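PDB 3SS6: acetyl-CoA acetyltransferase from Bacillus anthracis, which probably catalyses the thiolase reaction, the reversible condensation of two acetyl-CoA molecules to acetoacetyl-CoA and free CoA. Local coordinates for residues V180-R183 against S184-A188; A323-L326 against A327-E331. All coordinates share one frame; numbering follows the deposited sequence.

Contact 1 of 2, residues V180-R183 against S184-A188; sequences VALR and SHTLA. With SO4 (sulfate ion), chain D.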
ATOM      1  N   VAL A 180     -38.907 -13.113   5.224  1.00 17.48           N
ATOM      2  CA  VAL A 180     -38.310 -13.462   3.941  1.00 15.23           C
ATOM      3  C   VAL A 180     -36.913 -14.036   4.150  1.00 17.83           C
ATOM      4  O   VAL A 180     -36.530 -15.011   3.496  1.00 16.00           O
ATOM      5  CB  VAL A 180     -38.258 -12.247   2.995  1.00 19.00           C
ATOM      6  CG1 VAL A 180     -37.280 -12.493   1.843  1.00 18.13           C
ATOM      7  CG2 VAL A 180     -39.654 -11.960   2.464  1.00 18.73           C
ATOM      8  N   ALA A 181     -36.156 -13.445   5.072  1.00 15.88           N
ATOM      9  CA  ALA A 181     -34.796 -13.922   5.348  1.00 16.35           C
ATOM     10  C   ALA A 181     -34.811 -15.350   5.891  1.00 17.40           C
ATOM     11  O   ALA A 181     -34.025 -16.200   5.452  1.00 17.10           O
ATOM     12  CB  ALA A 181     -34.085 -12.993   6.322  1.00 16.33           C
ATOM     13  N   LEU A 182     -35.702 -15.614   6.845  1.00 16.84           N
ATOM     14  CA  LEU A 182     -35.796 -16.945   7.427  1.00 16.19           C
ATOM     15  C   LEU A 182     -36.221 -17.952   6.366  1.00 18.54           C
ATOM     16  O   LEU A 182     -35.709 -19.073   6.315  1.00 20.69           O
ATOM     17  CB  LEU A 182     -36.768 -16.960   8.611  1.00 15.93           C
ATOM     18  CG  LEU A 182     -36.995 -18.324   9.259  1.00 20.05           C
ATOM     19  CD1 LEU A 182     -35.683 -18.913   9.799  1.00 20.12           C
ATOM     20  CD2 LEU A 182     -38.037 -18.188  10.365  1.00 23.00           C
ATOM     21  N   ARG A 183     -37.162 -17.541   5.525  1.00 16.33           N
ATOM     22  CA  ARG A 183     -37.637 -18.378   4.436  1.00 17.93           C
ATOM     23  C   ARG A 183     -36.491 -18.740   3.500  1.00 17.01           C
ATOM     24  O   ARG A 183     -36.370 -19.890   3.064  1.00 16.15           O
ATOM     25  CB  ARG A 183     -38.716 -17.633   3.651  1.00 17.31           C
ATOM     26  CG  ARG A 183     -39.234 -18.359   2.432  1.00 17.73           C
ATOM     27  CD  ARG A 183     -40.252 -17.496   1.707  1.00 18.09           C
ATOM     28  NE  ARG A 183     -40.883 -18.196   0.586  1.00 20.76           N
ATOM     29  CZ  ARG A 183     -40.400 -18.229  -0.651  1.00 22.90           C
ATOM     30  NH1 ARG A 183     -39.259 -17.612  -0.946  1.00 23.12           N
ATOM     31  NH2 ARG A 183     -41.061 -18.894  -1.596  1.00 21.74           N
ATOM     32  N   SER A 184     -35.647 -17.755   3.208  1.00 13.82           N
ATOM     33  CA  SER A 184     -34.550 -17.948   2.266  1.00 13.98           C
ATOM     34  C   SER A 184     -33.596 -19.034   2.758  1.00 16.17           C
ATOM     35  O   SER A 184     -33.227 -19.940   2.006  1.00 16.98           O
ATOM     36  CB  SER A 184     -33.810 -16.620   2.030  1.00 15.29           C
ATOM     37  OG  SER A 184     -33.053 -16.662   0.829  1.00 17.15           O
ATOM     38  N   HIS A 185     -33.217 -18.969   4.031  1.00 15.81           N
ATOM     39  CA  HIS A 185     -32.352 -20.001   4.594  1.00 14.50           C
ATOM     40  C   HIS A 185     -33.072 -21.335   4.681  1.00 17.92           C
ATOM     41  O   HIS A 185     -32.504 -22.376   4.358  1.00 18.06           O
ATOM     42  CB  HIS A 185     -31.869 -19.602   5.988  1.00 17.89           C
ATOM     43  CG  HIS A 185     -30.798 -18.561   5.976  1.00 18.88           C
ATOM     44  ND1 HIS A 185     -29.458 -18.877   5.993  1.00 15.70           N
ATOM     45  CD2 HIS A 185     -30.868 -17.207   5.952  1.00 17.20           C
ATOM     46  CE1 HIS A 185     -28.745 -17.763   5.972  1.00 17.16           C
ATOM     47  NE2 HIS A 185     -29.577 -16.736   5.950  1.00 17.75           N
ATOM     48  N   THR A 186     -34.323 -21.300   5.130  1.00 18.94           N
ATOM     49  CA  THR A 186     -35.068 -22.533   5.376  1.00 18.29           C
ATOM     50  C   THR A 186     -35.271 -23.340   4.093  1.00 18.76           C
ATOM     51  O   THR A 186     -35.048 -24.566   4.068  1.00 18.44           O
ATOM     52  CB  THR A 186     -36.430 -22.253   6.037  1.00 19.58           C
ATOM     53  OG1 THR A 186     -36.226 -21.637   7.318  1.00 20.86           O
ATOM     54  CG2 THR A 186     -37.195 -23.560   6.249  1.00 22.30           C
ATOM     55  N   LEU A 187     -35.701 -22.658   3.034  1.00 17.25           N
ATOM     56  CA  LEU A 187     -35.941 -23.318   1.755  1.00 17.31           C
ATOM     57  C   LEU A 187     -34.638 -23.798   1.113  1.00 18.92           C
ATOM     58  O   LEU A 187     -34.607 -24.871   0.504  1.00 20.57           O
ATOM     59  CB  LEU A 187     -36.724 -22.411   0.801  1.00 17.51           C
ATOM     60  CG  LEU A 187     -38.141 -22.085   1.291  1.00 19.38           C
ATOM     61  CD1 LEU A 187     -38.850 -21.174   0.293  1.00 22.01           C
ATOM     62  CD2 LEU A 187     -38.954 -23.359   1.511  1.00 21.84           C
ATOM     63  N   ALA A 188     -33.563 -23.019   1.265  1.00 15.51           N
ATOM     64  CA  ALA A 188     -32.257 -23.439   0.751  1.00 14.55           C
ATOM     65  C   ALA A 188     -31.788 -24.712   1.455  1.00 18.80           C
ATOM     66  O   ALA A 188     -31.369 -25.670   0.798  1.00 17.58           O
ATOM     67  CB  ALA A 188     -31.213 -22.314   0.895  1.00 14.88           C
TER
HETATM   68  S   SO4 D 393     -44.254 -19.368   0.611  1.00 96.51           S
HETATM   69  O1  SO4 D 393     -45.561 -19.990   0.806  1.00 97.89           O
HETATM   70  O2  SO4 D 393     -43.674 -19.032   1.910  1.00 95.96           O
HETATM   71  O3  SO4 D 393     -43.377 -20.297  -0.097  1.00 96.04           O
HETATM   72  O4  SO4 D 393     -44.411 -18.149  -0.176  1.00 97.06           O
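Leu187 lays one methyl of its fork over the flat end of Arg183, an i to i+4 pair on the alpha-helix that spans residues 174-194 in the N-terminal thiolase family region. CD1 of Leu187 sits 3.4 Å above the guanidinium plane, over its centre, and is 3.5 Å from Arg183 CZ. The same methyl touches Arg183 CG at 3.6 Å, so aliphatic stem and charged head both lean on it. The stem is extended from CG to NE, and the turn at chi4 (-88°) swings the guanidinium across the line of the chain, presenting a face to the leucine and an edge to a sulfate ion, probably from the crystallisation liquor. Sulfate O3 takes a hydrogen bond from Arg183 NH2 (3.1 Å); NE adds two weak bonds, to O2 and O3. Along the exposed side, Thr186 turns its hydroxyl back to the preceding turn: OG1 is anti to its own carbonyl carbon (chi1 -62°) and donates to Leu182 O at 2.8 Å, from 42° out of the carbonyl plane. Leu182 O is thus gripped twice, the second donor being Thr186 N at 2.9 Å. Further out, Arg183 NH2 also reaches the carbonyl of Val339 and NH1 makes a weak bond to that of Asn340, which helps fix the group's rotation. On a buried side of the helix, His185 ND1 bonds the amide of Arg222, while Ser184 OG meets Glu319 OE1 and the N atoms of Ser344 and Gly347.

Contact 2 of 2, residues A323-L326 against A327-E331; sequences AQYL and AVEKE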
ATOM      1  N   ALA A 323     -35.676  -6.579   1.822  1.00 17.06           N
ATOM      2  CA  ALA A 323     -36.504  -5.395   1.628  1.00 18.77           C
ATOM      3  C   ALA A 323     -36.659  -5.091   0.146  1.00 18.56           C
ATOM      4  O   ALA A 323     -37.723  -4.678  -0.313  1.00 18.49           O
ATOM      5  CB  ALA A 323     -35.889  -4.198   2.329  1.00 21.74           C
ATOM      6  N   GLN A 324     -35.572  -5.269  -0.594  1.00 17.59           N
ATOM      7  CA  GLN A 324     -35.593  -4.994  -2.023  1.00 19.21           C
ATOM      8  C   GLN A 324     -36.496  -5.993  -2.726  1.00 19.35           C
ATOM      9  O   GLN A 324     -37.320  -5.621  -3.574  1.00 18.79           O
ATOM     10  CB  GLN A 324     -34.166  -5.031  -2.578  1.00 18.31           C
ATOM     11  CG  GLN A 324     -34.085  -5.164  -4.077  1.00 21.10           C
ATOM     12  CD  GLN A 324     -33.982  -6.606  -4.547  1.00 25.52           C
ATOM     13  OE1 GLN A 324     -33.385  -7.461  -3.880  1.00 22.31           O
ATOM     14  NE2 GLN A 324     -34.563  -6.881  -5.710  1.00 26.89           N
ATOM     15  N   TYR A 325     -36.363  -7.267  -2.365  1.00 18.58           N
ATOM     16  CA  TYR A 325     -37.253  -8.283  -2.909  1.00 17.91           C
ATOM     17  C   TYR A 325     -38.721  -7.936  -2.596  1.00 19.64           C
ATOM     18  O   TYR A 325     -39.602  -8.013  -3.461  1.00 18.05           O
ATOM     19  CB  TYR A 325     -36.931  -9.693  -2.381  1.00 18.31           C
ATOM     20  CG  TYR A 325     -38.095 -10.583  -2.710  1.00 18.59           C
ATOM     21  CD1 TYR A 325     -38.275 -11.047  -4.002  1.00 18.84           C
ATOM     22  CD2 TYR A 325     -39.075 -10.864  -1.763  1.00 20.52           C
ATOM     23  CE1 TYR A 325     -39.379 -11.799  -4.345  1.00 20.08           C
ATOM     24  CE2 TYR A 325     -40.188 -11.628  -2.098  1.00 19.67           C
ATOM     25  CZ  TYR A 325     -40.330 -12.083  -3.394  1.00 21.64           C
ATOM     26  OH  TYR A 325     -41.427 -12.832  -3.749  1.00 23.22           O
ATOM     27  N   LEU A 326     -38.983  -7.560  -1.350  1.00 17.06           N
ATOM     28  CA  LEU A 326     -40.345  -7.249  -0.925  1.00 18.18           C
ATOM     29  C   LEU A 326     -40.960  -6.101  -1.724  1.00 20.32           C
ATOM     30  O   LEU A 326     -42.151  -6.132  -2.037  1.00 20.42           O
ATOM     31  CB  LEU A 326     -40.389  -6.968   0.577  1.00 20.96           C
ATOM     32  CG  LEU A 326     -40.303  -8.244   1.424  1.00 19.74           C
ATOM     33  CD1 LEU A 326     -39.788  -7.944   2.827  1.00 20.74           C
ATOM     34  CD2 LEU A 326     -41.674  -8.923   1.492  1.00 23.54           C
ATOM     35  N   ALA A 327     -40.149  -5.101  -2.070  1.00 19.85           N
ATOM     36  CA  ALA A 327     -40.649  -3.991  -2.880  1.00 18.68           C
ATOM     37  C   ALA A 327     -41.107  -4.500  -4.242  1.00 19.08           C
ATOM     38  O   ALA A 327     -42.161  -4.107  -4.735  1.00 23.55           O
ATOM     39  CB  ALA A 327     -39.585  -2.904  -3.039  1.00 20.79           C
ATOM     40  N   VAL A 328     -40.312  -5.372  -4.850  1.00 16.12           N
ATOM     41  CA  VAL A 328     -40.683  -5.967  -6.135  1.00 16.30           C
ATOM     42  C   VAL A 328     -41.947  -6.812  -5.997  1.00 18.92           C
ATOM     43  O   VAL A 328     -42.865  -6.705  -6.805  1.00 19.52           O
ATOM     44  CB  VAL A 328     -39.551  -6.838  -6.708  1.00 17.76           C
ATOM     45  CG1 VAL A 328     -40.006  -7.547  -7.969  1.00 17.45           C
ATOM     46  CG2 VAL A 328     -38.328  -5.972  -7.010  1.00 18.55           C
ATOM     47  N   GLU A 329     -41.989  -7.646  -4.963  1.00 19.05           N
ATOM     48  CA  GLU A 329     -43.174  -8.470  -4.704  1.00 21.29           C
ATOM     49  C   GLU A 329     -44.453  -7.638  -4.571  1.00 23.75           C
ATOM     50  O   GLU A 329     -45.492  -7.974  -5.142  1.00 24.92           O
ATOM     51  CB  GLU A 329     -42.971  -9.325  -3.455  1.00 20.05           C
ATOM     52  CG  GLU A 329     -44.157 -10.239  -3.155  1.00 21.57           C
ATOM     53  CD  GLU A 329     -43.944 -11.070  -1.910  1.00 21.05           C
ATOM     54  OE1 GLU A 329     -43.350 -12.161  -2.025  1.00 20.58           O
ATOM     55  OE2 GLU A 329     -44.375 -10.622  -0.823  1.00 25.29           O
ATOM     56  N   LYS A 330     -44.378  -6.553  -3.806  1.00 20.20           N
ATOM     57  CA  LYS A 330     -45.517  -5.663  -3.622  1.00 20.66           C
ATOM     58  C   LYS A 330     -45.891  -4.930  -4.903  1.00 22.82           C
ATOM     59  O   LYS A 330     -47.069  -4.815  -5.233  1.00 25.78           O
ATOM     60  CB  LYS A 330     -45.238  -4.664  -2.497  1.00 23.30           C
ATOM     61  CG  LYS A 330     -45.107  -5.328  -1.126  1.00 30.09           C
ATOM     62  CD  LYS A 330     -44.634  -4.349  -0.066  1.00 33.44           C
ATOM     63  CE  LYS A 330     -44.421  -5.040   1.272  1.00 34.24           C
ATOM     64  NZ  LYS A 330     -45.666  -5.671   1.778  1.00 36.42           N
ATOM     65  N   GLU A 331     -44.887  -4.451  -5.631  1.00 22.10           N
ATOM     66  CA  GLU A 331     -45.136  -3.686  -6.849  1.00 21.56           C
ATOM     67  C   GLU A 331     -45.833  -4.528  -7.920  1.00 23.85           C
ATOM     68  O   GLU A 331     -46.774  -4.064  -8.573  1.00 25.48           O
ATOM     69  CB  GLU A 331     -43.826  -3.102  -7.386  1.00 23.19           C
ATOM     70  CG  GLU A 331     -43.973  -2.345  -8.696  1.00 23.33           C
ATOM     71  CD  GLU A 331     -44.857  -1.120  -8.583  1.00 28.13           C
ATOM     72  OE1 GLU A 331     -44.772  -0.397  -7.565  1.00 29.97           O
ATOM     73  OE2 GLU A 331     -45.647  -0.878  -9.516  1.00 29.58           O
TER
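Tyr325 sets the hydroxyl end of its ring against the carboxylate of Glu329, one helical turn later. The donor is Tyr325 OH and the acceptor Glu329 OE1, 2.7 Å away on the anti side of the carboxylate and 24° out of its plane. OE1 lies near the ring plane, at the edge, 3.2 Å from Tyr325 CE2, whereas ring and carboxylate planes stand 85° apart. Glu329 gets there by an extended chain, with CG anti to the backbone N (chi1 -178°). OE1 also forms a salt bridge with Arg336, which would probably favour the ionised carboxylate. Beside this pair, Leu326 runs alongside Glu329, its CD2 3.9 Å from OE2. The Lys330 stem passes Leu326 O, CG lying 3.2 Å from it, and bends only at its end, where NZ forms a salt bridge with Glu176. On another side of the helix, Gln324 and Val328 point the same way, with Gln324 NE2 4.1 Å from Val328 CG2; the amide oxygen of Gln324 turns back to Ala320 N. Beneath these side chains, backbone bonds such as Glu329 N to Tyr325 O (2.8 Å) repeat at the i to i+4 spacing of an alpha-helix, here helix 322-332 in the C-terminal thiolase family region.

Two helices of the thiolase chain, one from its N-terminal and one from its C-terminal region, meet here: contact 1 lies on helix 174-194, contact 2 on helix 322-332, and their centres are about 16 Å apart. They touch where Val180 CG2 packs against Leu326 CD2 at 3.8 Å, and Leu326 also rests on Glu176 and Gln177. The salt bridge from Lys330 to Glu176 ties the same helices by charge. Arg336 is shared as well, touching the Arg183 side chain and pairing with Glu329, while Glu319 receives Ser184 and packs against Val180 and Tyr325. The sulfate at Arg183 is no evidence of an active site; both contact centres lie about 18 Å from the chain centre.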